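Local structure of putative ATP-grasp superfamily protein (Archaeoglobus fulgidus, 3DF7) at residues A[115-123]-A[215-224]; A[123-131]-A[158-166]. The protein is of unknown function but belongs to the ATP-grasp superfamily and therefore probably binds ATP and a metal ion. All blocks are in the same frame, centred on the assembly; numbering follows the deposited sequence.

Contact 1: residues A[115-123]-A[215-224]; sequences YKKLRGEVQ and EAVRAVECVE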
ATOM      1  N   TYR A 115      16.915  -3.651   0.090  1.00  9.23           N
ATOM      2  CA  TYR A 115      18.045  -2.877   0.592  1.00  8.94           C
ATOM      3  C   TYR A 115      19.208  -2.914  -0.407  1.00  8.06           C
ATOM      4  O   TYR A 115      19.764  -1.876  -0.774  1.00  8.08           O
ATOM      5  CB  TYR A 115      18.504  -3.435   1.941  1.00  9.66           C
ATOM      6  CG  TYR A 115      19.885  -2.973   2.358  1.00 10.92           C
ATOM      7  CD1 TYR A 115      20.144  -1.629   2.631  1.00 10.43           C
ATOM      8  CD2 TYR A 115      20.937  -3.884   2.467  1.00 10.82           C
ATOM      9  CE1 TYR A 115      21.423  -1.204   3.007  1.00 12.18           C
ATOM     10  CE2 TYR A 115      22.213  -3.468   2.835  1.00 12.98           C
ATOM     11  CZ  TYR A 115      22.448  -2.132   3.104  1.00 12.36           C
ATOM     12  OH  TYR A 115      23.715  -1.728   3.466  1.00 16.71           O
ATOM     13  N   LYS A 116      19.575  -4.111  -0.853  1.00  8.77           N
ATOM     14  CA  LYS A 116      20.680  -4.241  -1.803  1.00 11.18           C
ATOM     15  C   LYS A 116      20.358  -3.576  -3.135  1.00 11.69           C
ATOM     16  O   LYS A 116      21.247  -3.068  -3.818  1.00 13.51           O
ATOM     17  CB  LYS A 116      21.023  -5.718  -2.029  1.00 10.96           C
ATOM     18  CG  LYS A 116      21.425  -6.449  -0.758  1.00 13.40           C
ATOM     19  CD  LYS A 116      22.011  -7.832  -1.049  1.00 11.67           C
ATOM     20  CE  LYS A 116      21.013  -8.742  -1.736  1.00 11.12           C
ATOM     21  NZ  LYS A 116      21.593 -10.093  -1.992  1.00 10.09           N
ATOM     22  N   LYS A 117      19.082  -3.572  -3.503  1.00 12.66           N
ATOM     23  CA  LYS A 117      18.664  -2.970  -4.762  1.00 12.33           C
ATOM     24  C   LYS A 117      18.760  -1.444  -4.721  1.00 12.25           C
ATOM     25  O   LYS A 117      19.191  -0.817  -5.685  1.00 12.06           O
ATOM     26  CB  LYS A 117      17.222  -3.375  -5.087  1.00 16.25           C
ATOM     27  CG  LYS A 117      16.780  -3.041  -6.506  1.00 22.18           C
ATOM     28  CD  LYS A 117      17.369  -4.028  -7.504  1.00 26.33           C
ATOM     29  CE  LYS A 117      16.998  -3.675  -8.933  1.00 29.95           C
ATOM     30  NZ  LYS A 117      17.640  -2.408  -9.377  1.00 31.63           N
ATOM     31  N   LEU A 118      18.380  -0.856  -3.591  1.00 10.50           N
ATOM     32  CA  LEU A 118      18.378   0.599  -3.442  1.00  9.60           C
ATOM     33  C   LEU A 118      19.623   1.309  -2.903  1.00 11.05           C
ATOM     34  O   LEU A 118      19.904   2.445  -3.299  1.00 10.63           O
ATOM     35  CB  LEU A 118      17.200   1.015  -2.558  1.00  9.10           C
ATOM     36  CG  LEU A 118      15.793   0.581  -2.976  1.00 10.66           C
ATOM     37  CD1 LEU A 118      14.797   1.008  -1.908  1.00  9.49           C
ATOM     38  CD2 LEU A 118      15.441   1.190  -4.320  1.00 10.61           C
ATOM     39  N   ARG A 119      20.364   0.653  -2.013  1.00 12.64           N
ATOM     40  CA  ARG A 119      21.517   1.279  -1.356  1.00 13.93           C
ATOM     41  C   ARG A 119      22.456   2.178  -2.153  1.00 16.00           C
ATOM     42  O   ARG A 119      22.914   3.196  -1.631  1.00 16.93           O
ATOM     43  CB  ARG A 119      22.343   0.230  -0.602  1.00 13.98           C
ATOM     44  CG  ARG A 119      22.934  -0.863  -1.450  1.00 13.78           C
ATOM     45  CD  ARG A 119      23.799  -1.775  -0.596  1.00 15.55           C
ATOM     46  NE  ARG A 119      24.189  -2.980  -1.315  1.00 14.90           N
ATOM     47  CZ  ARG A 119      24.881  -3.979  -0.780  1.00 15.51           C
ATOM     48  NH1 ARG A 119      25.268  -3.918   0.486  1.00 15.75           N
ATOM     49  NH2 ARG A 119      25.168  -5.044  -1.511  1.00 15.97           N
ATOM     50  N   GLY A 120      22.751   1.830  -3.398  1.00 16.03           N
ATOM     51  CA  GLY A 120      23.651   2.673  -4.168  1.00 18.57           C
ATOM     52  C   GLY A 120      22.947   3.675  -5.061  1.00 19.77           C
ATOM     53  O   GLY A 120      23.592   4.411  -5.810  1.00 22.23           O
ATOM     54  N   GLU A 121      21.624   3.732  -4.960  1.00 17.03           N
ATOM     55  CA  GLU A 121      20.835   4.619  -5.806  1.00 17.94           C
ATOM     56  C   GLU A 121      20.014   5.676  -5.073  1.00 16.17           C
ATOM     57  O   GLU A 121      19.625   6.683  -5.665  1.00 15.88           O
ATOM     58  CB  GLU A 121      19.908   3.771  -6.666  1.00 21.18           C
ATOM     59  CG  GLU A 121      20.646   2.784  -7.546  1.00 28.09           C
ATOM     60  CD  GLU A 121      21.060   3.392  -8.866  1.00 32.11           C
ATOM     61  OE1 GLU A 121      21.428   4.590  -8.890  1.00 34.73           O
ATOM     62  OE2 GLU A 121      21.019   2.667  -9.880  1.00 35.70           O
ATOM     63  N   VAL A 122      19.738   5.440  -3.796  1.00 13.22           N
ATOM     64  CA  VAL A 122      18.954   6.382  -3.004  1.00 12.43           C
ATOM     65  C   VAL A 122      19.285   6.189  -1.528  1.00 12.30           C
ATOM     66  O   VAL A 122      19.762   5.131  -1.125  1.00  9.84           O
ATOM     67  CB  VAL A 122      17.435   6.170  -3.238  1.00 14.42           C
ATOM     68  CG1 VAL A 122      17.009   4.814  -2.704  1.00 12.55           C
ATOM     69  CG2 VAL A 122      16.637   7.291  -2.581  1.00 14.14           C
ATOM     70  N   GLN A 123      19.046   7.216  -0.721  1.00 10.09           N
ATOM     71  CA  GLN A 123      19.356   7.121   0.695  1.00 11.16           C
ATOM     72  C   GLN A 123      18.464   6.137   1.437  1.00 10.94           C
ATOM     73  O   GLN A 123      17.239   6.261   1.413  1.00 10.86           O
ATOM     74  CB  GLN A 123      19.240   8.492   1.359  1.00 11.01           C
ATOM     75  CG  GLN A 123      19.666   8.485   2.815  1.00 14.27           C
ATOM     76  CD  GLN A 123      21.146   8.206   2.981  1.00 16.69           C
ATOM     77  OE1 GLN A 123      21.989   8.948   2.470  1.00 14.90           O
ATOM     78  NE2 GLN A 123      21.472   7.128   3.691  1.00 15.82           N
ATOM     79  N   GLU A 215      13.082  11.944  -3.765  1.00 11.04           N
ATOM     80  CA  GLU A 215      13.731  10.701  -3.367  1.00  9.33           C
ATOM     81  C   GLU A 215      12.837   9.481  -3.558  1.00 10.28           C
ATOM     82  O   GLU A 215      13.333   8.385  -3.809  1.00  9.63           O
ATOM     83  CB  GLU A 215      14.214  10.793  -1.917  1.00 11.27           C
ATOM     84  CG  GLU A 215      15.284  11.865  -1.708  1.00 10.93           C
ATOM     85  CD  GLU A 215      16.323  11.876  -2.817  1.00 13.79           C
ATOM     86  OE1 GLU A 215      16.918  10.812  -3.087  1.00 13.73           O
ATOM     87  OE2 GLU A 215      16.542  12.948  -3.423  1.00 15.47           O
ATOM     88  N   ALA A 216      11.524   9.658  -3.435  1.00  9.12           N
ATOM     89  CA  ALA A 216      10.598   8.545  -3.632  1.00  9.18           C
ATOM     90  C   ALA A 216      10.661   8.129  -5.099  1.00  8.95           C
ATOM     91  O   ALA A 216      10.693   6.943  -5.423  1.00 10.39           O
ATOM     92  CB  ALA A 216       9.175   8.959  -3.274  1.00  8.22           C
ATOM     93  N   VAL A 217      10.676   9.119  -5.982  1.00  7.48           N
ATOM     94  CA  VAL A 217      10.751   8.862  -7.411  1.00  9.33           C
ATOM     95  C   VAL A 217      12.068   8.167  -7.727  1.00  8.75           C
ATOM     96  O   VAL A 217      12.097   7.192  -8.472  1.00  9.67           O
ATOM     97  CB  VAL A 217      10.665  10.172  -8.228  1.00  8.10           C
ATOM     98  CG1 VAL A 217      10.962   9.898  -9.698  1.00  9.63           C
ATOM     99  CG2 VAL A 217       9.272  10.785  -8.082  1.00 11.22           C
ATOM    100  N   ARG A 218      13.152   8.670  -7.142  1.00  9.14           N
ATOM    101  CA  ARG A 218      14.474   8.096  -7.369  1.00 10.33           C
ATOM    102  C   ARG A 218      14.481   6.616  -6.980  1.00 10.17           C
ATOM    103  O   ARG A 218      15.107   5.792  -7.647  1.00 11.61           O
ATOM    104  CB  ARG A 218      15.528   8.854  -6.554  1.00  9.95           C
ATOM    105  CG  ARG A 218      16.961   8.632  -7.049  1.00 11.58           C
ATOM    106  CD  ARG A 218      17.989   9.285  -6.123  1.00 11.38           C
ATOM    107  NE  ARG A 218      17.654  10.678  -5.825  1.00 13.32           N
ATOM    108  CZ  ARG A 218      17.646  11.667  -6.713  1.00 11.89           C
ATOM    109  NH1 ARG A 218      17.962  11.443  -7.984  1.00 15.18           N
ATOM    110  NH2 ARG A 218      17.312  12.886  -6.325  1.00 15.86           N
ATOM    111  N   ALA A 219      13.774   6.287  -5.903  1.00  8.87           N
ATOM    112  CA  ALA A 219      13.689   4.914  -5.418  1.00 10.18           C
ATOM    113  C   ALA A 219      12.972   3.978  -6.385  1.00  9.89           C
ATOM    114  O   ALA A 219      13.480   2.902  -6.707  1.00 10.42           O
ATOM    115  CB  ALA A 219      12.987   4.883  -4.056  1.00  9.56           C
ATOM    116  N   VAL A 220      11.789   4.378  -6.845  1.00 10.80           N
ATOM    117  CA  VAL A 220      11.029   3.523  -7.750  1.00 11.86           C
ATOM    118  C   VAL A 220      11.685   3.354  -9.113  1.00 12.03           C
ATOM    119  O   VAL A 220      11.519   2.328  -9.760  1.00 11.73           O
ATOM    120  CB  VAL A 220       9.571   4.025  -7.940  1.00 11.78           C
ATOM    121  CG1 VAL A 220       8.829   3.978  -6.597  1.00  7.74           C
ATOM    122  CG2 VAL A 220       9.559   5.426  -8.507  1.00 12.44           C
ATOM    123  N   GLU A 221      12.447   4.347  -9.553  1.00 15.07           N
ATOM    124  CA  GLU A 221      13.099   4.228 -10.849  1.00 17.66           C
ATOM    125  C   GLU A 221      14.191   3.157 -10.812  1.00 19.11           C
ATOM    126  O   GLU A 221      14.688   2.734 -11.857  1.00 20.33           O
ATOM    127  CB  GLU A 221      13.648   5.591 -11.287  1.00 18.45           C
ATOM    128  CG  GLU A 221      12.538   6.641 -11.345  1.00 22.66           C
ATOM    129  CD  GLU A 221      12.855   7.823 -12.233  1.00 26.87           C
ATOM    130  OE1 GLU A 221      13.860   8.515 -11.972  1.00 29.99           O
ATOM    131  OE2 GLU A 221      12.088   8.065 -13.191  1.00 28.35           O
ATOM    132  N   CYS A 222      14.534   2.703  -9.607  1.00 19.25           N
ATOM    133  CA  CYS A 222      15.550   1.662  -9.413  1.00 21.16           C
ATOM    134  C   CYS A 222      15.009   0.265  -9.679  1.00 19.77           C
ATOM    135  O   CYS A 222      15.756  -0.631 -10.067  1.00 20.57           O
ATOM    136  CB  CYS A 222      16.076   1.658  -7.973  1.00 20.03           C
ATOM    137  SG  CYS A 222      17.086   3.047  -7.499  1.00 30.44           S
ATOM    138  N   VAL A 223      13.712   0.082  -9.460  1.00 19.01           N
ATOM    139  CA  VAL A 223      13.089  -1.226  -9.612  1.00 17.72           C
ATOM    140  C   VAL A 223      12.272  -1.427 -10.881  1.00 18.23           C
ATOM    141  O   VAL A 223      11.142  -0.946 -10.990  1.00 17.54           O
ATOM    142  CB  VAL A 223      12.179  -1.524  -8.401  1.00 16.90           C
ATOM    143  CG1 VAL A 223      11.770  -2.988  -8.402  1.00 18.08           C
ATOM    144  CG2 VAL A 223      12.896  -1.156  -7.109  1.00 18.16           C
ATOM    145  N   GLU A 224      12.838  -2.160 -11.833  1.00 17.19           N
ATOM    146  CA  GLU A 224      12.139  -2.429 -13.085  1.00 18.28           C
ATOM    147  C   GLU A 224      10.926  -3.306 -12.798  1.00 15.64           C
ATOM    148  O   GLU A 224      11.009  -4.246 -12.014  1.00 14.76           O
ATOM    149  CB  GLU A 224      13.062  -3.146 -14.073  1.00 20.49           C
ATOM    150  CG  GLU A 224      14.172  -2.277 -14.633  1.00 29.70           C
ATOM    151  CD  GLU A 224      15.046  -1.665 -13.551  1.00 34.46           C
ATOM    152  OE1 GLU A 224      15.500  -2.412 -12.653  1.00 36.82           O
ATOM    153  OE2 GLU A 224      15.282  -0.437 -13.601  1.00 36.85           O
TER
HETATM  154  O   HOH W   1      18.562  10.059  -1.376  1.00 13.46           O
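Lys117 NZ makes the tightest polar bond between the two segments, 2.7 Å to Cys222 O, with the donor tilted 33° from the carbonyl plane. Bends at chi2 and chi4 bring NZ to the type I turn Val220-Val223, and the same NZ makes a long salt bridge to Glu224 OE1, 3.9 Å away. Leu118 brings one branch, CD2, to the other segment: it sits 3.7 Å from Cys222 CB and touches the Ala219 carbonyl and, more loosely, Val223 CG2. Val122 splits its two methyls, CG1 against Ala219 CB at 4.2 Å and CG2 alongside the Glu215 carboxylate. Within segment 215-224, Arg218 holds that carboxylate side-on in a salt bridge of two hydrogen bonds, NE to Glu215 OE1 at 2.8 Å and NH2 to Glu215 OE2 at 3.0 Å; the oxygens lie in the guanidinium plane, but the nitrogens sit 28° out of the carboxylate plane. A water joins Glu215 OE1 to Gln123 N. Val242 of strand 240-246 closes over Leu118 and Val122. Where helix 111-118 and its following loop meet helix 206-220, an apolar patch is thus flanked by ionic groups, and the ammonium probably eases the 3.2 Å approach of two acceptors, Cys222 O and Glu224 OE1.

Contact 2: residues A[123-131]-A[158-166]; sequences QVPQTSLRP and GHIAQEFIE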
ATOM      1  N   GLN A 123      19.046   7.216  -0.721  1.00 10.09           N
ATOM      2  CA  GLN A 123      19.356   7.121   0.695  1.00 11.16           C
ATOM      3  C   GLN A 123      18.464   6.137   1.437  1.00 10.94           C
ATOM      4  O   GLN A 123      17.239   6.261   1.413  1.00 10.86           O
ATOM      5  CB  GLN A 123      19.240   8.492   1.359  1.00 11.01           C
ATOM      6  CG  GLN A 123      19.666   8.485   2.815  1.00 14.27           C
ATOM      7  CD  GLN A 123      21.146   8.206   2.981  1.00 16.69           C
ATOM      8  OE1 GLN A 123      21.989   8.948   2.470  1.00 14.90           O
ATOM      9  NE2 GLN A 123      21.472   7.128   3.691  1.00 15.82           N
ATOM     10  N   VAL A 124      19.086   5.155   2.087  1.00 10.05           N
ATOM     11  CA  VAL A 124      18.362   4.166   2.879  1.00  9.64           C
ATOM     12  C   VAL A 124      19.087   4.025   4.215  1.00 10.07           C
ATOM     13  O   VAL A 124      20.256   4.389   4.339  1.00  9.61           O
ATOM     14  CB  VAL A 124      18.311   2.772   2.194  1.00 10.20           C
ATOM     15  CG1 VAL A 124      17.591   2.871   0.860  1.00  8.71           C
ATOM     16  CG2 VAL A 124      19.722   2.222   2.015  1.00 10.69           C
ATOM     17  N   PRO A 125      18.399   3.512   5.239  1.00 10.25           N
ATOM     18  CA  PRO A 125      19.070   3.364   6.531  1.00 11.89           C
ATOM     19  C   PRO A 125      20.011   2.161   6.528  1.00 13.17           C
ATOM     20  O   PRO A 125      19.856   1.246   5.713  1.00 13.41           O
ATOM     21  CB  PRO A 125      17.906   3.194   7.504  1.00 13.50           C
ATOM     22  CG  PRO A 125      16.878   2.493   6.681  1.00 16.02           C
ATOM     23  CD  PRO A 125      16.965   3.182   5.334  1.00 10.83           C
ATOM     24  N   GLN A 126      20.999   2.167   7.417  1.00 12.76           N
ATOM     25  CA  GLN A 126      21.914   1.037   7.493  1.00 13.04           C
ATOM     26  C   GLN A 126      21.050  -0.194   7.713  1.00 12.53           C
ATOM     27  O   GLN A 126      20.129  -0.168   8.529  1.00 11.53           O
ATOM     28  CB  GLN A 126      22.881   1.199   8.667  1.00 15.21           C
ATOM     29  CG  GLN A 126      23.931   2.279   8.479  1.00 18.16           C
ATOM     30  CD  GLN A 126      24.959   2.266   9.593  1.00 20.83           C
ATOM     31  OE1 GLN A 126      25.537   1.220   9.904  1.00 18.78           O
ATOM     32  NE2 GLN A 126      25.194   3.424  10.199  1.00 21.16           N
ATOM     33  N   THR A 127      21.337  -1.262   6.977  1.00 12.00           N
ATOM     34  CA  THR A 127      20.571  -2.501   7.092  1.00 11.70           C
ATOM     35  C   THR A 127      21.520  -3.693   7.117  1.00 11.88           C
ATOM     36  O   THR A 127      22.537  -3.699   6.422  1.00 11.81           O
ATOM     37  CB  THR A 127      19.592  -2.654   5.910  1.00 11.54           C
ATOM     38  OG1 THR A 127      18.792  -1.469   5.801  1.00 12.05           O
ATOM     39  CG2 THR A 127      18.671  -3.858   6.122  1.00 13.24           C
ATOM     40  N   SER A 128      21.180  -4.704   7.911  1.00 11.37           N
ATOM     41  CA  SER A 128      22.029  -5.883   8.035  1.00 11.14           C
ATOM     42  C   SER A 128      21.224  -7.120   8.419  1.00 11.46           C
ATOM     43  O   SER A 128      20.044  -7.024   8.749  1.00 11.88           O
ATOM     44  CB  SER A 128      23.109  -5.620   9.091  1.00 11.48           C
ATOM     45  OG  SER A 128      23.986  -6.725   9.221  1.00 12.09           O
ATOM     46  N   LEU A 129      21.867  -8.283   8.362  1.00 11.69           N
ATOM     47  CA  LEU A 129      21.207  -9.531   8.731  1.00 12.12           C
ATOM     48  C   LEU A 129      21.617  -9.893  10.159  1.00 12.47           C
ATOM     49  O   LEU A 129      21.208 -10.920  10.706  1.00 13.82           O
ATOM     50  CB  LEU A 129      21.597 -10.649   7.757  1.00 11.24           C
ATOM     51  CG  LEU A 129      21.097 -10.475   6.316  1.00 12.16           C
ATOM     52  CD1 LEU A 129      21.682 -11.551   5.414  1.00 11.12           C
ATOM     53  CD2 LEU A 129      19.575 -10.545   6.300  1.00 12.19           C
ATOM     54  N   ARG A 130      22.438  -9.031  10.749  1.00 14.13           N
ATOM     55  CA  ARG A 130      22.915  -9.206  12.113  1.00 14.48           C
ATOM     56  C   ARG A 130      22.824  -7.865  12.838  1.00 13.21           C
ATOM     57  O   ARG A 130      22.615  -6.832  12.209  1.00 12.73           O
ATOM     58  CB  ARG A 130      24.355  -9.732  12.093  1.00 17.28           C
ATOM     59  CG  ARG A 130      24.424 -11.211  11.729  1.00 22.47           C
ATOM     60  CD  ARG A 130      25.835 -11.755  11.726  1.00 29.45           C
ATOM     61  NE  ARG A 130      25.841 -13.201  11.510  1.00 32.91           N
ATOM     62  CZ  ARG A 130      26.943 -13.931  11.377  1.00 34.30           C
ATOM     63  NH1 ARG A 130      28.132 -13.350  11.436  1.00 36.10           N
ATOM     64  NH2 ARG A 130      26.856 -15.242  11.191  1.00 35.33           N
ATOM     65  N   PRO A 131      22.968  -7.862  14.174  1.00 13.90           N
ATOM     66  CA  PRO A 131      22.887  -6.605  14.924  1.00 12.69           C
ATOM     67  C   PRO A 131      23.783  -5.501  14.371  1.00 13.78           C
ATOM     68  O   PRO A 131      24.879  -5.768  13.877  1.00 13.68           O
ATOM     69  CB  PRO A 131      23.284  -7.026  16.336  1.00 14.20           C
ATOM     70  CG  PRO A 131      22.722  -8.420  16.423  1.00 12.52           C
ATOM     71  CD  PRO A 131      23.145  -9.005  15.089  1.00 12.72           C
ATOM     72  N   GLY A 158      15.211 -14.860   9.591  1.00 19.49           N
ATOM     73  CA  GLY A 158      14.090 -14.353   8.821  1.00 19.58           C
ATOM     74  C   GLY A 158      13.851 -12.863   9.007  1.00 17.79           C
ATOM     75  O   GLY A 158      12.956 -12.300   8.383  1.00 18.64           O
ATOM     76  N   HIS A 159      14.644 -12.230   9.868  1.00 16.44           N
ATOM     77  CA  HIS A 159      14.517 -10.795  10.126  1.00 16.58           C
ATOM     78  C   HIS A 159      15.749 -10.036   9.651  1.00 17.02           C
ATOM     79  O   HIS A 159      16.789 -10.625   9.352  1.00 16.47           O
ATOM     80  CB  HIS A 159      14.364 -10.511  11.626  1.00 16.58           C
ATOM     81  CG  HIS A 159      12.999 -10.785  12.177  1.00 18.39           C
ATOM     82  ND1 HIS A 159      12.445 -12.047  12.212  1.00 19.07           N
ATOM     83  CD2 HIS A 159      12.092  -9.960  12.750  1.00 19.10           C
ATOM     84  CE1 HIS A 159      11.257 -11.988  12.786  1.00 20.53           C
ATOM     85  NE2 HIS A 159      11.018 -10.733  13.122  1.00 21.16           N
ATOM     86  N   ILE A 160      15.624  -8.717   9.581  1.00 15.14           N
ATOM     87  CA  ILE A 160      16.756  -7.880   9.222  1.00 14.71           C
ATOM     88  C   ILE A 160      16.895  -6.884  10.359  1.00 14.01           C
ATOM     89  O   ILE A 160      15.954  -6.671  11.128  1.00 13.15           O
ATOM     90  CB  ILE A 160      16.540  -7.070   7.911  1.00 14.74           C
ATOM     91  CG1 ILE A 160      15.330  -6.143   8.057  1.00 14.20           C
ATOM     92  CG2 ILE A 160      16.389  -8.009   6.733  1.00 16.13           C
ATOM     93  CD1 ILE A 160      15.284  -5.035   7.016  1.00 14.51           C
ATOM     94  N   ALA A 161      18.079  -6.303  10.479  1.00 12.67           N
ATOM     95  CA  ALA A 161      18.336  -5.288  11.481  1.00 12.17           C
ATOM     96  C   ALA A 161      18.363  -4.014  10.654  1.00 12.12           C
ATOM     97  O   ALA A 161      18.931  -4.002   9.561  1.00 11.46           O
ATOM     98  CB  ALA A 161      19.695  -5.521  12.142  1.00 10.99           C
ATOM     99  N   GLN A 162      17.737  -2.953  11.145  1.00 12.14           N
ATOM    100  CA  GLN A 162      17.737  -1.710  10.393  1.00 13.30           C
ATOM    101  C   GLN A 162      17.809  -0.486  11.277  1.00 13.90           C
ATOM    102  O   GLN A 162      17.041  -0.332  12.229  1.00 13.46           O
ATOM    103  CB  GLN A 162      16.505  -1.616   9.490  1.00 16.33           C
ATOM    104  CG  GLN A 162      16.538  -0.402   8.564  1.00 19.98           C
ATOM    105  CD  GLN A 162      15.459  -0.445   7.501  1.00 22.35           C
ATOM    106  OE1 GLN A 162      14.277  -0.250   7.787  1.00 22.53           O
ATOM    107  NE2 GLN A 162      15.863  -0.713   6.263  1.00 24.61           N
ATOM    108  N   GLU A 163      18.756   0.381  10.943  1.00 14.27           N
ATOM    109  CA  GLU A 163      18.972   1.625  11.662  1.00 13.92           C
ATOM    110  C   GLU A 163      17.659   2.372  11.853  1.00 13.85           C
ATOM    111  O   GLU A 163      16.862   2.506  10.923  1.00 13.37           O
ATOM    112  CB  GLU A 163      19.973   2.491  10.880  1.00 15.18           C
ATOM    113  CG  GLU A 163      19.961   3.978  11.239  1.00 14.66           C
ATOM    114  CD  GLU A 163      20.946   4.788  10.415  1.00 14.70           C
ATOM    115  OE1 GLU A 163      21.177   4.436   9.242  1.00 14.38           O
ATOM    116  OE2 GLU A 163      21.479   5.788  10.934  1.00 16.86           O
ATOM    117  N   PHE A 164      17.430   2.850  13.071  1.00 13.78           N
ATOM    118  CA  PHE A 164      16.215   3.591  13.364  1.00 13.62           C
ATOM    119  C   PHE A 164      16.429   5.037  12.956  1.00 13.91           C
ATOM    120  O   PHE A 164      17.385   5.682  13.395  1.00 13.59           O
ATOM    121  CB  PHE A 164      15.887   3.538  14.856  1.00 15.72           C
ATOM    122  CG  PHE A 164      14.609   4.238  15.215  1.00 17.12           C
ATOM    123  CD1 PHE A 164      13.381   3.622  15.007  1.00 17.76           C
ATOM    124  CD2 PHE A 164      14.633   5.532  15.728  1.00 16.52           C
ATOM    125  CE1 PHE A 164      12.186   4.285  15.305  1.00 21.27           C
ATOM    126  CE2 PHE A 164      13.446   6.203  16.030  1.00 18.28           C
ATOM    127  CZ  PHE A 164      12.221   5.577  15.816  1.00 18.69           C
ATOM    128  N   ILE A 165      15.545   5.544  12.109  1.00 12.23           N
ATOM    129  CA  ILE A 165      15.646   6.919  11.657  1.00 13.22           C
ATOM    130  C   ILE A 165      14.612   7.748  12.410  1.00 14.62           C
ATOM    131  O   ILE A 165      13.417   7.471  12.348  1.00 13.87           O
ATOM    132  CB  ILE A 165      15.385   7.024  10.141  1.00 13.33           C
ATOM    133  CG1 ILE A 165      16.358   6.118   9.381  1.00 13.44           C
ATOM    134  CG2 ILE A 165      15.511   8.469   9.692  1.00 11.60           C
ATOM    135  CD1 ILE A 165      17.832   6.435   9.609  1.00 13.90           C
ATOM    136  N   GLU A 166      15.083   8.765  13.120  1.00 16.28           N
ATOM    137  CA  GLU A 166      14.201   9.625  13.897  1.00 17.18           C
ATOM    138  C   GLU A 166      13.774  10.839  13.085  1.00 17.30           C
ATOM    139  O   GLU A 166      14.612  11.616  12.629  1.00 15.63           O
ATOM    140  CB  GLU A 166      14.916  10.080  15.169  1.00 20.87           C
ATOM    141  CG  GLU A 166      14.057  10.881  16.126  1.00 27.17           C
ATOM    142  CD  GLU A 166      14.757  11.119  17.454  1.00 32.64           C
ATOM    143  OE1 GLU A 166      15.145  10.124  18.104  1.00 36.24           O
ATOM    144  OE2 GLU A 166      14.918  12.294  17.849  1.00 35.88           O
TER
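Strands 127-128 and 159-163 run antiparallel, Ser128 facing Ala161 as a hydrogen-bonded pair and Thr127 facing Gln162 as a non-hydrogen-bonded one. They are two strands of a three-stranded antiparallel sheet in the ATP-grasp domain, 159-163 central, 127-128 and 136-140 at its edges. Ser128 exchanges both bonds with Ala161, Ser128 N to Ala161 O at 2.9 Å and Ala161 N to Ser128 O at 2.7 Å. Toward Gln126, the Glu163 side chain takes over: with CG anti to its backbone N (chi1 161°), the extended chain brings the anti lone pair of OE1 to Gln126 N at 2.9 Å, while Glu163 N returns a bond to Gln126 O. Thr127 OG1 donates to Pro125 O and accepts from Gln162 NE2 at 3.1 Å, nearly straight at 171°; Thr127 CG2 meets Ile160 CD1. A valine in place of Thr127 would probably leave Gln162 NE2 without its acceptor and Pro125 O without the hydroxyl, the amide being then less firmly fixed. The Pro125 ring lies against that amide, CG 3.4 Å from Gln162 CD, and its CB rests on Ile165 CG1. Past the strand, Ser128 OG accepts from Arg130 N in an ST turn, and Arg130 O closes on Ala161 CB at 3.2 Å.

In the fold
Both contacts are partly buried and lie on the same side of the chain's centre, about 16 Å apart between their centres, with contact 2 nested inside the loop that contact 1 closes. They share Gln123, whose backbone bonds to Val242 tie the loop between them to strand 240-246, an edge of the eight-stranded sheet. Helix 111-118 serves both: Leu118 and Lys117 reach segment 215-224, whereas Tyr115 packs on Thr127 and Val124. The chemistry differs accordingly. Contact 1 joins segments from two helices through side chains, a lysine-to-carbonyl bond and a bridging water, while contact 2 relies on a short stretch of backbone pairing at the edge of a small sheet, extended by a carboxylate and reinforced by an amide side chain.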